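Local structure of uncharacterized protein (Bacillus thuringiensis serovar kurstaki, 4XE7) at residues A[125-128]-A[129-132]; A[165-168]-A[169-173]. The protein is a bacterial actin-like protein of the ParM type that probably polymerises into nucleotide-dependent cytoskeletal filaments which segregate plasmid DNA. All blocks are in the same frame, centred on the assembly; numbering follows the deposited sequence.

Contact 1: residues A[125-128]-A[129-132]; sequences LHLI and PLFT
Leu125 and Pro129 meet at a proline kink in a buried alpha-helix, and the contact between residues 125-128 and 129-132 is a local one across a single turn of helix 123-140 in the actin-like fold. The evidence for the kink is direct: the ring nitrogen has no hydrogen to give, and Pro129 CD lies 2.9 Å from Leu125 O, where an ordinary helix would place an amide donor. Leu125 O is buried with no polar partner in the model. Ile128 packs closely against the ring from the preceding position, its CB 3.4 Å from Pro129 CD, tighter than usual for two carbons.

Regular i to i+4 bonding resumes at once. Leu130 N donates to His126 O over 3.2 Å, whereas Phe131 N meets Leu127 O at 2.8 Å with an almost straight N-H...O angle of 177°.

On the flank of the helix, the side chains of Leu127 and Leu130 meet through their CD2 methyls, 4.2 Å apart. Leu127 also offers its CB to the aromatic CE2 of Phe131. Another face of the helix lies on the large mixed sheet: Ile128 touches Ile42, Ile77, Trp91 and Val93, and Pro129 adds Ile42 and Val93. Phe131 meets the ring of His175 with the two planes inclined by about 30°.

Thr132 returns its polar group to the backbone. With OG1 beside its own N and anti to the carbonyl carbon (chi1 -63°), the hydroxyl donates to Ile128 O. That oxygen thus accepts two bonds from opposite faces of its carbonyl plane, from Thr132 N at 3.0 Å and from Thr132 OG1 at 2.7 Å.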
# COMPACT_ATOMS: atom_id res chain seq x y z
N LEU A 125 7.84 15.07 9.58
CA LEU A 125 8.12 13.93 8.70
C LEU A 125 6.84 13.26 8.17
O LEU A 125 6.81 12.76 7.05
CB LEU A 125 8.94 12.85 9.42
CG LEU A 125 10.31 13.19 10.00
CD1 LEU A 125 10.89 11.98 10.75
CD2 LEU A 125 11.26 13.66 8.89
N HIS A 126 5.80 13.25 9.00
CA HIS A 126 4.59 12.51 8.69
C HIS A 126 3.46 13.42 8.23
O HIS A 126 2.65 13.01 7.41
CB HIS A 126 4.17 11.66 9.90
CG HIS A 126 5.19 10.64 10.27
ND1 HIS A 126 5.34 9.45 9.59
CD2 HIS A 126 6.17 10.65 11.21
CE1 HIS A 126 6.34 8.76 10.10
NE2 HIS A 126 6.87 9.47 11.08
N LEU A 127 3.43 14.66 8.73
CA LEU A 127 2.39 15.59 8.29
C LEU A 127 2.58 16.05 6.85
O LEU A 127 1.60 16.15 6.07
CB LEU A 127 2.33 16.81 9.20
CG LEU A 127 1.81 16.54 10.61
CD1 LEU A 127 1.99 17.78 11.49
CD2 LEU A 127 0.36 16.09 10.58
N ILE A 128 3.82 16.34 6.47
CA ILE A 128 4.07 16.85 5.13
C ILE A 128 3.64 15.84 4.05
O ILE A 128 2.91 16.21 3.13
CB ILE A 128 5.53 17.28 4.97
CG1 ILE A 128 5.75 18.60 5.75
CG2 ILE A 128 5.88 17.45 3.50
CD1 ILE A 128 7.20 19.08 5.86
N PRO A 129 4.02 14.55 4.17
CA PRO A 129 3.49 13.61 3.18
C PRO A 129 1.99 13.40 3.28
O PRO A 129 1.35 13.19 2.24
CB PRO A 129 4.24 12.31 3.50
CG PRO A 129 5.53 12.80 4.13
CD PRO A 129 5.09 13.94 4.98
N LEU A 130 1.42 13.46 4.47
CA LEU A 130 -0.03 13.32 4.61
C LEU A 130 -0.76 14.45 3.89
O LEU A 130 -1.65 14.19 3.07
CB LEU A 130 -0.43 13.28 6.10
CG LEU A 130 -1.89 13.56 6.44
CD1 LEU A 130 -2.78 12.34 6.13
CD2 LEU A 130 -2.06 13.98 7.88
N PHE A 131 -0.40 15.69 4.18
CA PHE A 131 -1.06 16.84 3.54
C PHE A 131 -0.84 16.83 2.04
O PHE A 131 -1.73 17.17 1.26
CB PHE A 131 -0.58 18.16 4.12
CG PHE A 131 -1.05 18.41 5.52
CD1 PHE A 131 -2.30 17.97 5.93
CD2 PHE A 131 -0.26 19.09 6.43
CE1 PHE A 131 -2.75 18.21 7.23
CE2 PHE A 131 -0.70 19.33 7.73
CZ PHE A 131 -1.94 18.89 8.13
N THR A 132 0.36 16.42 1.64
CA THR A 132 0.69 16.33 0.23
C THR A 132 -0.19 15.29 -0.46
O THR A 132 -0.66 15.52 -1.58
CB THR A 132 2.18 16.00 0.01
OG1 THR A 132 2.97 17.06 0.55
CG2 THR A 132 2.49 15.84 -1.46

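Contact 2: residues A[165-168]-A[169-173]; sequences EQIL and EMLYG
Leu168 and Tyr172 meet across the last turn of helix 164-171, the aromatic ring folded back over the leucine four residues before it. Leu168 O stands 3.1 Å above the ring plane, over its centre; the ring flanks the carbonyl side-on, while the C=O bond runs on toward Tyr172 N, which donates to the oxygen over 2.9 Å in the carbonyl plane. Tyr172 CG is anti to its carbonyl carbon (chi1 -69°), which directs the ring back along the helix and carries the hydroxyl to the leucine side chain. Tyr172 OH lies 3.5 Å from both Leu168 CB and Leu168 CD1, the side chains crossing at a slant.

Glu169 has its chain bent at chi2 (-62°), and its OE2 approaches the tyrosine ring at the edge, in plane. Its CB and CG pack alongside Glu165 O, the CB at 3.2 Å, and Glu169 N donates to the same oxygen.

This is the C-terminal end of an alpha-helix leading directly into strand 173-179 of the large mixed sheet in the actin-like fold. Tyr172 is the first residue to leave helical angles, and Gly173 follows with a positive phi of 119° and pairs through its backbone with Ile193. Near this end the bonding becomes mixed: Leu171 N makes weak bonds to Ile167 O and Leu168 O, at 3.3 Å and 3.0 Å respectively.

Ile167 brings its CG2 branch to 4.4 Å from Leu171 CD1, a loose apolar contact one turn on, and its side chain also packs on Met198 of strand 188-200. Leu168 reaches Met198 too and touches Phe150. Met170 O accepts from Ser81 OG, while Leu171 O is hydrogen-bonded to His175 NE2.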
# COMPACT_ATOMS: atom_id res chain seq x y z
N GLU A 165 -8.50 12.06 20.20
CA GLU A 165 -8.96 13.42 20.01
C GLU A 165 -7.79 14.39 19.93
O GLU A 165 -7.94 15.49 19.41
CB GLU A 165 -9.93 13.79 21.14
CG GLU A 165 -11.05 12.75 21.27
CD GLU A 165 -11.43 12.42 22.71
OE1 GLU A 165 -12.00 13.30 23.40
OE2 GLU A 165 -11.14 11.29 23.16
N GLN A 166 -6.63 13.96 20.41
CA GLN A 166 -5.39 14.73 20.29
C GLN A 166 -4.83 14.69 18.87
O GLN A 166 -4.34 15.70 18.37
CB GLN A 166 -4.34 14.22 21.27
CG GLN A 166 -4.64 14.56 22.72
CD GLN A 166 -5.67 13.63 23.36
OE1 GLN A 166 -6.79 13.49 22.88
NE2 GLN A 166 -5.27 12.98 24.45
N ILE A 167 -4.87 13.52 18.25
CA ILE A 167 -4.49 13.41 16.85
C ILE A 167 -5.37 14.31 16.00
O ILE A 167 -4.90 15.08 15.17
CB ILE A 167 -4.60 11.96 16.34
CG1 ILE A 167 -3.59 11.06 17.06
CG2 ILE A 167 -4.43 11.90 14.82
CD1 ILE A 167 -2.15 11.49 16.89
N LEU A 168 -6.68 14.21 16.23
CA LEU A 168 -7.63 14.97 15.45
C LEU A 168 -7.47 16.48 15.67
O LEU A 168 -7.64 17.25 14.73
CB LEU A 168 -9.06 14.54 15.78
CG LEU A 168 -9.48 13.13 15.33
CD1 LEU A 168 -10.90 12.82 15.79
CD2 LEU A 168 -9.37 12.96 13.80
N GLU A 169 -7.14 16.88 16.90
CA GLU A 169 -6.99 18.29 17.27
C GLU A 169 -5.79 18.93 16.60
O GLU A 169 -5.81 20.11 16.24
CB GLU A 169 -6.87 18.42 18.79
CG GLU A 169 -8.14 18.87 19.49
CD GLU A 169 -8.59 20.24 19.05
OE1 GLU A 169 -7.71 21.08 18.71
OE2 GLU A 169 -9.81 20.49 19.03
N MET A 170 -4.73 18.14 16.48
CA MET A 170 -3.55 18.51 15.71
C MET A 170 -3.95 18.85 14.27
O MET A 170 -3.44 19.82 13.69
CB MET A 170 -2.54 17.36 15.73
CG MET A 170 -1.21 17.61 15.04
SD MET A 170 -0.21 16.10 14.96
CE MET A 170 1.37 16.72 15.52
N LEU A 171 -4.89 18.08 13.71
CA LEU A 171 -5.25 18.19 12.29
C LEU A 171 -6.35 19.20 11.95
O LEU A 171 -6.43 19.67 10.82
CB LEU A 171 -5.68 16.82 11.77
CG LEU A 171 -4.64 15.73 11.93
CD1 LEU A 171 -5.16 14.43 11.33
CD2 LEU A 171 -3.36 16.15 11.22
N TYR A 172 -7.21 19.51 12.92
CA TYR A 172 -8.32 20.43 12.66
C TYR A 172 -7.79 21.77 12.17
O TYR A 172 -6.72 22.22 12.59
CB TYR A 172 -9.17 20.64 13.91
CG TYR A 172 -9.96 19.43 14.34
CD1 TYR A 172 -10.41 18.49 13.41
CD2 TYR A 172 -10.27 19.22 15.68
CE1 TYR A 172 -11.14 17.38 13.81
CE2 TYR A 172 -10.99 18.12 16.09
CZ TYR A 172 -11.43 17.20 15.15
OH TYR A 172 -12.15 16.10 15.55
N GLY A 173 -8.54 22.41 11.28
CA GLY A 173 -8.16 23.72 10.80
C GLY A 173 -7.93 23.78 9.31
O GLY A 173 -8.32 22.89 8.54

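Overall arrangement
The two contacts follow one another along the chain, contact 1 within helix 123-140 and contact 2 at the end of helix 164-171, with strand 145-154 between them. Their centres are about 14 Å apart, on the same side of the centre of the chain, and the helices touch directly: Leu171 CD2 lies 3.8 Å from Leu127 CD2, and Met170 CE meets Leu127 CD1. Contact 1 lies on strands 33-45, 73-79 and 90-93, contact 2 on 145-154 and 188-200. His175, on the strand that follows contact 2, touches residues of both. The two helices, meeting through Leu127, Met170 and Leu171, thus lie against the same eight-stranded mixed sheet of this actin-like protein.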